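Local coordinates for major capsid protein P2 (Pseudoalteromonas phage pm2, PDB 2VVF) that forms the outer protein shell of a lipid-containing marine phage as a homotrimeric major capsid protein with a double jelly-roll fold, at residues Thr158-Ile172 with Ser232-Ile246. Sequence-based numbering, arbitrary orientation.
Sequences TTEIADLPRPVGYRI and SVLLDQMIQDLRLKI
S232 OG accepts a hydrogen bond from R171 NH1 at 3.1 Å, moderately bent with 156° at the hydrogen, while donating to V229 O. R171, extended from CG to NE, lays one guanidinium face over L234 CB, which sits 3.7 Å above the plane and toward its rim. Paired backbone bonds between I172 and V233 show that this end of the contact is an antiparallel strand pair.

L235 leaves that pairing by an inverse gamma turn, its N bonded to Y170 O at 2.9 Å. Its two methyls diverge: CD1 lies 3.6 Å from CD of P167, which opens the type II turn to Y170, and CD2 lies 3.8 Å from I172 CD1. R166 crosses the same leucine with its CG, then bends at chi3 (-107°). The bend carries its guanidinium to I239, whose CG2 covers one face; the R166 and L242 side chains slide past each other in opposite directions, R166 CD 3.7 Å from L242 CB.

At the far end, reciprocal backbone bonds join T159 to I246, with T159 N to I246 O at 2.7 Å; the axes of 158-161 and 242-246 lie 163° apart in direction, nearly antiparallel. R243 is held within its own segment by D241: NE reaches the syn lone pair of OD2 at 3.1 Å. A162 CB covers one face of this guanidinium. E160 approaches across the strands to extend the salt-bridge network, although the position of OE1 is doubtful. K245 runs alongside E160, but its NZ bonds to Q188.

The segments thus pair twice, once in each sheet of the C-terminal jelly roll, strand 157-161 being outermost in its sheet within this chain. L235 and I172 make buried apolar contacts beside the 171-172/233-234 pairing, whereas R171 and R243 combine polar bonds with aliphatic cover, which probably restricts their rotation.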
ATOM      1  N   THR A 158      12.878 -21.592 -30.483  1.00 34.97           N
ATOM      2  CA  THR A 158      12.230 -20.287 -30.519  1.00 34.50           C
ATOM      3  C   THR A 158      10.906 -20.276 -31.272  1.00 37.60           C
ATOM      4  O   THR A 158      10.846 -20.649 -32.443  1.00 37.46           O
ATOM      5  CB  THR A 158      13.177 -19.219 -31.098  1.00 42.54           C
ATOM      6  OG1 THR A 158      14.341 -19.107 -30.271  1.00 42.61           O
ATOM      7  CG2 THR A 158      12.482 -17.877 -31.175  1.00 41.09           C
ATOM      8  N   THR A 159       9.862 -19.781 -30.616  1.00 33.64           N
ATOM      9  CA  THR A 159       8.550 -19.656 -31.238  1.00 33.17           C
ATOM     10  C   THR A 159       8.148 -18.188 -31.275  1.00 36.75           C
ATOM     11  O   THR A 159       8.449 -17.431 -30.352  1.00 36.56           O
ATOM     12  CB  THR A 159       7.484 -20.494 -30.514  1.00 40.65           C
ATOM     13  OG1 THR A 159       8.032 -21.769 -30.155  1.00 40.49           O
ATOM     14  CG2 THR A 159       6.279 -20.699 -31.419  1.00 39.05           C
ATOM     15  N   GLU A 160       7.464 -17.787 -32.342  1.00 32.93           N
ATOM     16  CA  GLU A 160       7.016 -16.408 -32.487  1.00 32.42           C
ATOM     17  C   GLU A 160       5.501 -16.326 -32.655  1.00 36.02           C
ATOM     18  O   GLU A 160       4.918 -17.029 -33.480  1.00 35.67           O
ATOM     19  CB  GLU A 160       7.715 -15.741 -33.672  1.00 33.71           C
ATOM     20  CG  GLU A 160       9.216 -15.578 -33.492  1.00 43.20           C
ATOM     21  CD  GLU A 160       9.825 -14.638 -34.512  1.00 61.97           C
ATOM     22  OE1 GLU A 160       9.095 -13.778 -35.044  1.00 55.11           O
ATOM     23  OE2 GLU A 160      11.035 -14.765 -34.792  1.00 56.24           O
ATOM     24  N   ILE A 161       4.869 -15.469 -31.860  1.00 32.33           N
ATOM     25  CA  ILE A 161       3.423 -15.285 -31.909  1.00 31.93           C
ATOM     26  C   ILE A 161       3.086 -13.838 -32.259  1.00 35.27           C
ATOM     27  O   ILE A 161       3.193 -12.946 -31.417  1.00 34.71           O
ATOM     28  CB  ILE A 161       2.767 -15.703 -30.583  1.00 35.01           C
ATOM     29  CG1 ILE A 161       3.069 -17.173 -30.286  1.00 35.48           C
ATOM     30  CG2 ILE A 161       1.267 -15.448 -30.624  1.00 35.58           C
ATOM     31  CD1 ILE A 161       3.141 -17.497 -28.811  1.00 42.90           C
ATOM     32  N   ALA A 162       2.684 -13.610 -33.505  1.00 31.63           N
ATOM     33  CA  ALA A 162       2.365 -12.264 -33.970  1.00 31.36           C
ATOM     34  C   ALA A 162       0.927 -12.110 -34.455  1.00 34.98           C
ATOM     35  O   ALA A 162       0.558 -11.066 -34.993  1.00 34.44           O
ATOM     36  CB  ALA A 162       3.338 -11.845 -35.066  1.00 32.07           C
ATOM     37  N   ASP A 163       0.116 -13.146 -34.269  1.00 31.52           N
ATOM     38  CA  ASP A 163      -1.274 -13.113 -34.717  1.00 31.21           C
ATOM     39  C   ASP A 163      -2.282 -12.803 -33.613  1.00 34.63           C
ATOM     40  O   ASP A 163      -3.444 -13.194 -33.701  1.00 34.38           O
ATOM     41  CB  ASP A 163      -1.645 -14.413 -35.435  1.00 33.08           C
ATOM     42  CG  ASP A 163      -1.497 -15.636 -34.549  1.00 43.73           C
ATOM     43  OD1 ASP A 163      -0.799 -15.547 -33.516  1.00 44.11           O
ATOM     44  OD2 ASP A 163      -2.075 -16.690 -34.891  1.00 50.06           O
ATOM     45  N   LEU A 164      -1.845 -12.082 -32.587  1.00 30.72           N
ATOM     46  CA  LEU A 164      -2.736 -11.715 -31.491  1.00 30.31           C
ATOM     47  C   LEU A 164      -3.662 -10.583 -31.928  1.00 33.92           C
ATOM     48  O   LEU A 164      -3.221  -9.614 -32.547  1.00 33.50           O
ATOM     49  CB  LEU A 164      -1.931 -11.304 -30.253  1.00 30.23           C
ATOM     50  CG  LEU A 164      -1.284 -12.444 -29.462  1.00 34.73           C
ATOM     51  CD1 LEU A 164      -0.546 -11.909 -28.246  1.00 34.71           C
ATOM     52  CD2 LEU A 164      -2.316 -13.488 -29.054  1.00 36.91           C
ATOM     53  N   PRO A 165      -4.949 -10.718 -31.623  1.00 30.19           N
ATOM     54  CA  PRO A 165      -5.932  -9.709 -32.004  1.00 29.83           C
ATOM     55  C   PRO A 165      -5.502  -8.313 -31.566  1.00 33.30           C
ATOM     56  O   PRO A 165      -5.006  -8.126 -30.455  1.00 32.86           O
ATOM     57  CB  PRO A 165      -7.188 -10.141 -31.245  1.00 31.59           C
ATOM     58  CG  PRO A 165      -7.029 -11.611 -31.067  1.00 36.00           C
ATOM     59  CD  PRO A 165      -5.557 -11.834 -30.876  1.00 31.64           C
ATOM     60  N   ARG A 166      -5.698  -7.337 -32.446  1.00 29.55           N
ATOM     61  CA  ARG A 166      -5.331  -5.957 -32.149  1.00 29.19           C
ATOM     62  C   ARG A 166      -6.508  -5.005 -32.328  1.00 33.18           C
ATOM     63  O   ARG A 166      -6.470  -4.114 -33.174  1.00 32.68           O
ATOM     64  CB  ARG A 166      -4.162  -5.509 -33.030  1.00 28.95           C
ATOM     65  CG  ARG A 166      -2.823  -6.127 -32.661  1.00 37.64           C
ATOM     66  CD  ARG A 166      -1.669  -5.346 -33.268  1.00 44.06           C
ATOM     67  NE  ARG A 166      -1.042  -6.062 -34.375  1.00 49.46           N
ATOM     68  CZ  ARG A 166      -1.020  -5.625 -35.630  1.00 62.01           C
ATOM     69  NH1 ARG A 166      -1.594  -4.471 -35.942  1.00 48.96           N
ATOM     70  NH2 ARG A 166      -0.424  -6.341 -36.574  1.00 48.58           N
ATOM     71  N   PRO A 167      -7.552  -5.193 -31.525  1.00 29.95           N
ATOM     72  CA  PRO A 167      -8.728  -4.330 -31.596  1.00 29.84           C
ATOM     73  C   PRO A 167      -8.311  -2.866 -31.484  1.00 34.17           C
ATOM     74  O   PRO A 167      -7.622  -2.477 -30.541  1.00 33.93           O
ATOM     75  CB  PRO A 167      -9.553  -4.751 -30.372  1.00 31.53           C
ATOM     76  CG  PRO A 167      -8.600  -5.498 -29.488  1.00 35.90           C
ATOM     77  CD  PRO A 167      -7.639  -6.155 -30.415  1.00 31.45           C
ATOM     78  N   VAL A 168      -8.711  -2.066 -32.465  1.00 30.91           N
ATOM     79  CA  VAL A 168      -8.350  -0.652 -32.502  1.00 30.75           C
ATOM     80  C   VAL A 168      -8.927   0.159 -31.345  1.00 34.54           C
ATOM     81  O   VAL A 168     -10.118   0.078 -31.046  1.00 34.14           O
ATOM     82  CB  VAL A 168      -8.701  -0.022 -33.863  1.00 34.70           C
ATOM     83  CG1 VAL A 168      -8.374   1.465 -33.860  1.00 34.56           C
ATOM     84  CG2 VAL A 168      -7.958  -0.736 -34.986  1.00 34.48           C
ATOM     85  N   GLY A 169      -8.076   0.963 -30.711  1.00 30.90           N
ATOM     86  CA  GLY A 169      -8.501   1.813 -29.606  1.00 30.46           C
ATOM     87  C   GLY A 169      -8.381   1.117 -28.255  1.00 33.64           C
ATOM     88  O   GLY A 169      -8.408   1.763 -27.207  1.00 33.41           O
ATOM     89  N   TYR A 170      -8.251  -0.204 -28.285  1.00 29.41           N
ATOM     90  CA  TYR A 170      -8.128  -0.987 -27.063  1.00 28.70           C
ATOM     91  C   TYR A 170      -6.687  -0.998 -26.566  1.00 30.83           C
ATOM     92  O   TYR A 170      -5.777  -0.554 -27.264  1.00 30.32           O
ATOM     93  CB  TYR A 170      -8.616  -2.419 -27.299  1.00 30.01           C
ATOM     94  CG  TYR A 170     -10.119  -2.539 -27.397  1.00 32.11           C
ATOM     95  CD1 TYR A 170     -10.852  -3.153 -26.393  1.00 34.18           C
ATOM     96  CD2 TYR A 170     -10.806  -2.028 -28.490  1.00 33.05           C
ATOM     97  CE1 TYR A 170     -12.230  -3.261 -26.476  1.00 35.18           C
ATOM     98  CE2 TYR A 170     -12.182  -2.131 -28.583  1.00 34.02           C
ATOM     99  CZ  TYR A 170     -12.889  -2.749 -27.573  1.00 41.92           C
ATOM    100  OH  TYR A 170     -14.261  -2.852 -27.658  1.00 43.39           O
ATOM    101  N   ARG A 171      -6.490  -1.511 -25.356  1.00 26.12           N
ATOM    102  CA  ARG A 171      -5.161  -1.593 -24.762  1.00 25.31           C
ATOM    103  C   ARG A 171      -4.898  -3.006 -24.264  1.00 28.66           C
ATOM    104  O   ARG A 171      -5.816  -3.817 -24.156  1.00 28.38           O
ATOM    105  CB  ARG A 171      -5.040  -0.627 -23.582  1.00 24.34           C
ATOM    106  CG  ARG A 171      -5.270   0.833 -23.922  1.00 30.11           C
ATOM    107  CD  ARG A 171      -4.800   1.724 -22.783  1.00 33.79           C
ATOM    108  NE  ARG A 171      -4.432   3.063 -23.237  1.00 36.53           N
ATOM    109  CZ  ARG A 171      -3.184   3.517 -23.291  1.00 47.22           C
ATOM    110  NH1 ARG A 171      -2.174   2.740 -22.923  1.00 30.39           N
ATOM    111  NH2 ARG A 171      -2.945   4.749 -23.715  1.00 36.27           N
ATOM    112  N   ILE A 172      -3.642  -3.284 -23.940  1.00 24.72           N
ATOM    113  CA  ILE A 172      -3.260  -4.581 -23.400  1.00 24.17           C
ATOM    114  C   ILE A 172      -2.581  -4.365 -22.056  1.00 27.55           C
ATOM    115  O   ILE A 172      -1.507  -3.769 -21.984  1.00 27.03           O
ATOM    116  CB  ILE A 172      -2.354  -5.366 -24.363  1.00 27.09           C
ATOM    117  CG1 ILE A 172      -3.112  -5.703 -25.648  1.00 27.33           C
ATOM    118  CG2 ILE A 172      -1.850  -6.638 -23.692  1.00 27.55           C
ATOM    119  CD1 ILE A 172      -2.262  -6.397 -26.689  1.00 32.86           C
ATOM    120  N   SER A 232       0.175   0.635 -20.282  1.00 21.67           N
ATOM    121  CA  SER A 232      -0.282  -0.522 -21.038  1.00 21.34           C
ATOM    122  C   SER A 232      -0.107  -0.297 -22.536  1.00 25.39           C
ATOM    123  O   SER A 232       0.064   0.835 -22.989  1.00 24.87           O
ATOM    124  CB  SER A 232      -1.748  -0.823 -20.718  1.00 24.27           C
ATOM    125  OG  SER A 232      -2.586   0.237 -21.140  1.00 31.25           O
ATOM    126  N   VAL A 233      -0.154  -1.383 -23.298  1.00 22.18           N
ATOM    127  CA  VAL A 233      -0.001  -1.311 -24.745  1.00 22.04           C
ATOM    128  C   VAL A 233      -1.240  -0.719 -25.414  1.00 26.08           C
ATOM    129  O   VAL A 233      -2.333  -1.281 -25.330  1.00 25.57           O
ATOM    130  CB  VAL A 233       0.341  -2.692 -25.342  1.00 25.86           C
ATOM    131  CG1 VAL A 233       0.424  -2.612 -26.859  1.00 25.61           C
ATOM    132  CG2 VAL A 233       1.637  -3.227 -24.752  1.00 25.62           C
ATOM    133  N   LEU A 234      -1.061   0.412 -26.088  1.00 22.84           N
ATOM    134  CA  LEU A 234      -2.159   1.051 -26.803  1.00 22.58           C
ATOM    135  C   LEU A 234      -2.202   0.506 -28.224  1.00 27.23           C
ATOM    136  O   LEU A 234      -1.317   0.783 -29.032  1.00 26.67           O
ATOM    137  CB  LEU A 234      -1.983   2.570 -26.835  1.00 22.42           C
ATOM    138  CG  LEU A 234      -3.016   3.308 -27.692  1.00 26.73           C
ATOM    139  CD1 LEU A 234      -4.429   2.901 -27.300  1.00 26.68           C
ATOM    140  CD2 LEU A 234      -2.840   4.815 -27.588  1.00 28.63           C
ATOM    141  N   LEU A 235      -3.222  -0.293 -28.514  1.00 24.65           N
ATOM    142  CA  LEU A 235      -3.362  -0.895 -29.832  1.00 24.85           C
ATOM    143  C   LEU A 235      -3.685   0.139 -30.908  1.00 30.36           C
ATOM    144  O   LEU A 235      -4.816   0.236 -31.384  1.00 29.74           O
ATOM    145  CB  LEU A 235      -4.388  -2.025 -29.801  1.00 24.74           C
ATOM    146  CG  LEU A 235      -3.961  -3.209 -28.925  1.00 29.05           C
ATOM    147  CD1 LEU A 235      -5.070  -4.240 -28.811  1.00 29.10           C
ATOM    148  CD2 LEU A 235      -2.688  -3.845 -29.459  1.00 30.95           C
ATOM    149  N   ASP A 236      -2.660   0.907 -31.274  1.00 28.06           N
ATOM    150  CA  ASP A 236      -2.761   1.950 -32.287  1.00 28.47           C
ATOM    151  C   ASP A 236      -3.135   1.360 -33.641  1.00 33.63           C
ATOM    152  O   ASP A 236      -2.533   0.383 -34.091  1.00 33.41           O
ATOM    153  CB  ASP A 236      -1.423   2.684 -32.408  1.00 30.41           C
ATOM    154  CG  ASP A 236      -1.573   4.099 -32.936  1.00 41.65           C
ATOM    155  OD1 ASP A 236      -1.851   4.265 -34.143  1.00 42.27           O
ATOM    156  OD2 ASP A 236      -1.382   5.049 -32.151  1.00 48.38           O
ATOM    157  N   GLN A 237      -4.107   1.984 -34.300  1.00 30.59           N
ATOM    158  CA  GLN A 237      -4.564   1.549 -35.615  1.00 30.56           C
ATOM    159  C   GLN A 237      -3.437   1.620 -36.641  1.00 35.34           C
ATOM    160  O   GLN A 237      -3.640   1.322 -37.817  1.00 35.66           O
ATOM    161  CB  GLN A 237      -5.729   2.429 -36.061  1.00 31.80           C
ATOM    162  CG  GLN A 237      -6.410   2.021 -37.327  1.00 45.91           C
ATOM    163  CD  GLN A 237      -7.648   2.839 -37.569  1.00 62.66           C
ATOM    164  OE1 GLN A 237      -8.058   3.658 -36.772  1.00 58.13           O
ATOM    165  NE2 GLN A 237      -8.283   2.555 -38.624  1.00 52.67           N
ATOM    166  N   MET A 238      -2.251   2.013 -36.191  1.00 32.04           N
ATOM    167  CA  MET A 238      -1.098   2.144 -37.075  1.00 31.91           C
ATOM    168  C   MET A 238       0.018   1.133 -36.818  1.00 35.35           C
ATOM    169  O   MET A 238       0.997   1.085 -37.561  1.00 34.60           O
ATOM    170  CB  MET A 238      -0.545   3.569 -37.037  1.00 34.41           C
ATOM    171  CG  MET A 238      -0.029   4.060 -38.382  1.00 38.36           C
ATOM    172  SD  MET A 238      -0.927   5.493 -39.003  1.00 42.69           S
ATOM    173  CE  MET A 238      -0.153   6.787 -38.054  1.00 39.43           C
ATOM    174  N   ILE A 239      -0.129   0.322 -35.775  1.00 32.11           N
ATOM    175  CA  ILE A 239       0.871  -0.696 -35.471  1.00 31.73           C
ATOM    176  C   ILE A 239       0.887  -1.725 -36.594  1.00 35.38           C
ATOM    177  O   ILE A 239      -0.158  -2.252 -36.977  1.00 34.77           O
ATOM    178  CB  ILE A 239       0.615  -1.368 -34.108  1.00 34.75           C
ATOM    179  CG1 ILE A 239       0.980  -0.417 -32.965  1.00 35.10           C
ATOM    180  CG2 ILE A 239       1.406  -2.666 -34.000  1.00 35.25           C
ATOM    181  CD1 ILE A 239       0.564  -0.918 -31.597  1.00 41.57           C
ATOM    182  N   GLN A 240       2.072  -2.000 -37.126  1.00 32.47           N
ATOM    183  CA  GLN A 240       2.215  -2.950 -38.222  1.00 32.38           C
ATOM    184  C   GLN A 240       2.548  -4.353 -37.738  1.00 36.25           C
ATOM    185  O   GLN A 240       2.170  -5.341 -38.368  1.00 36.18           O
ATOM    186  CB  GLN A 240       3.287  -2.473 -39.204  1.00 33.79           C
ATOM    187  CG  GLN A 240       2.908  -2.643 -40.664  1.00 51.32           C
ATOM    188  CD  GLN A 240       1.883  -1.622 -41.118  1.00 71.82           C
ATOM    189  OE1 GLN A 240       2.234  -0.551 -41.609  1.00 67.29           O
ATOM    190  NE2 GLN A 240       0.607  -1.947 -40.941  1.00 64.70           N
ATOM    191  N   ASP A 241       3.268  -4.440 -36.624  1.00 32.53           N
ATOM    192  CA  ASP A 241       3.675  -5.732 -36.085  1.00 32.01           C
ATOM    193  C   ASP A 241       3.706  -5.767 -34.559  1.00 34.98           C
ATOM    194  O   ASP A 241       4.381  -4.964 -33.917  1.00 34.57           O
ATOM    195  CB  ASP A 241       5.041  -6.136 -36.649  1.00 33.73           C
ATOM    196  CG  ASP A 241       5.360  -7.602 -36.423  1.00 43.03           C
ATOM    197  OD1 ASP A 241       4.649  -8.463 -36.985  1.00 43.69           O
ATOM    198  OD2 ASP A 241       6.332  -7.895 -35.696  1.00 48.08           O
ATOM    199  N   LEU A 242       2.967  -6.715 -33.995  1.00 30.93           N
ATOM    200  CA  LEU A 242       2.917  -6.933 -32.554  1.00 30.47           C
ATOM    201  C   LEU A 242       3.407  -8.367 -32.385  1.00 34.14           C
ATOM    202  O   LEU A 242       2.664  -9.320 -32.632  1.00 33.78           O
ATOM    203  CB  LEU A 242       1.476  -6.799 -32.056  1.00 30.45           C
ATOM    204  CG  LEU A 242       1.233  -6.597 -30.559  1.00 35.00           C
ATOM    205  CD1 LEU A 242       1.894  -7.697 -29.742  1.00 35.14           C
ATOM    206  CD2 LEU A 242       1.702  -5.224 -30.111  1.00 37.30           C
ATOM    207  N   ARG A 243       4.682  -8.517 -32.043  1.00 30.33           N
ATOM    208  CA  ARG A 243       5.292  -9.837 -31.970  1.00 30.04           C
ATOM    209  C   ARG A 243       5.792 -10.292 -30.605  1.00 34.02           C
ATOM    210  O   ARG A 243       6.208  -9.488 -29.773  1.00 33.75           O
ATOM    211  CB  ARG A 243       6.417  -9.935 -33.002  1.00 29.68           C
ATOM    212  CG  ARG A 243       7.136 -11.266 -33.036  1.00 38.12           C
ATOM    213  CD  ARG A 243       8.029 -11.339 -34.257  1.00 44.69           C
ATOM    214  NE  ARG A 243       7.381 -10.769 -35.435  1.00 48.70           N
ATOM    215  CZ  ARG A 243       6.756 -11.485 -36.362  1.00 59.17           C
ATOM    216  NH1 ARG A 243       6.701 -12.805 -36.255  1.00 44.55           N
ATOM    217  NH2 ARG A 243       6.187 -10.883 -37.397  1.00 44.78           N
ATOM    218  N   LEU A 244       5.784 -11.606 -30.412  1.00 30.62           N
ATOM    219  CA  LEU A 244       6.248 -12.228 -29.181  1.00 30.54           C
ATOM    220  C   LEU A 244       7.227 -13.338 -29.555  1.00 34.52           C
ATOM    221  O   LEU A 244       6.882 -14.243 -30.313  1.00 34.07           O
ATOM    222  CB  LEU A 244       5.058 -12.828 -28.427  1.00 30.65           C
ATOM    223  CG  LEU A 244       5.035 -12.777 -26.898  1.00 35.43           C
ATOM    224  CD1 LEU A 244       5.101 -11.343 -26.399  1.00 35.61           C
ATOM    225  CD2 LEU A 244       3.782 -13.465 -26.377  1.00 37.96           C
ATOM    226  N   LYS A 245       8.452 -13.252 -29.048  1.00 31.29           N
ATOM    227  CA  LYS A 245       9.470 -14.262 -29.328  1.00 31.20           C
ATOM    228  C   LYS A 245       9.708 -15.107 -28.082  1.00 35.40           C
ATOM    229  O   LYS A 245      10.314 -14.646 -27.114  1.00 34.92           O
ATOM    230  CB  LYS A 245      10.773 -13.608 -29.786  1.00 33.71           C
ATOM    231  CG  LYS A 245      10.696 -12.963 -31.162  1.00 47.36           C
ATOM    232  CD  LYS A 245      12.078 -12.590 -31.677  1.00 57.39           C
ATOM    233  CE  LYS A 245      12.039 -12.211 -33.149  1.00 68.49           C
ATOM    234  NZ  LYS A 245      12.400 -10.784 -33.367  1.00 77.68           N
ATOM    235  N   ILE A 246       9.206 -16.337 -28.105  1.00 32.23           N
ATOM    236  CA  ILE A 246       9.320 -17.227 -26.956  1.00 32.17           C
ATOM    237  C   ILE A 246      10.409 -18.281 -27.094  1.00 36.72           C
ATOM    238  O   ILE A 246      10.413 -19.068 -28.041  1.00 36.29           O
ATOM    239  CB  ILE A 246       7.969 -17.876 -26.614  1.00 35.13           C
ATOM    240  CG1 ILE A 246       6.906 -16.801 -26.378  1.00 35.43           C
ATOM    241  CG2 ILE A 246       8.106 -18.785 -25.403  1.00 35.80           C
ATOM    242  CD1 ILE A 246       5.851 -16.740 -27.459  1.00 41.73           C
TER
HETATM  243  O   HOH W   1       1.989  -9.303 -35.918  1.00 24.04           O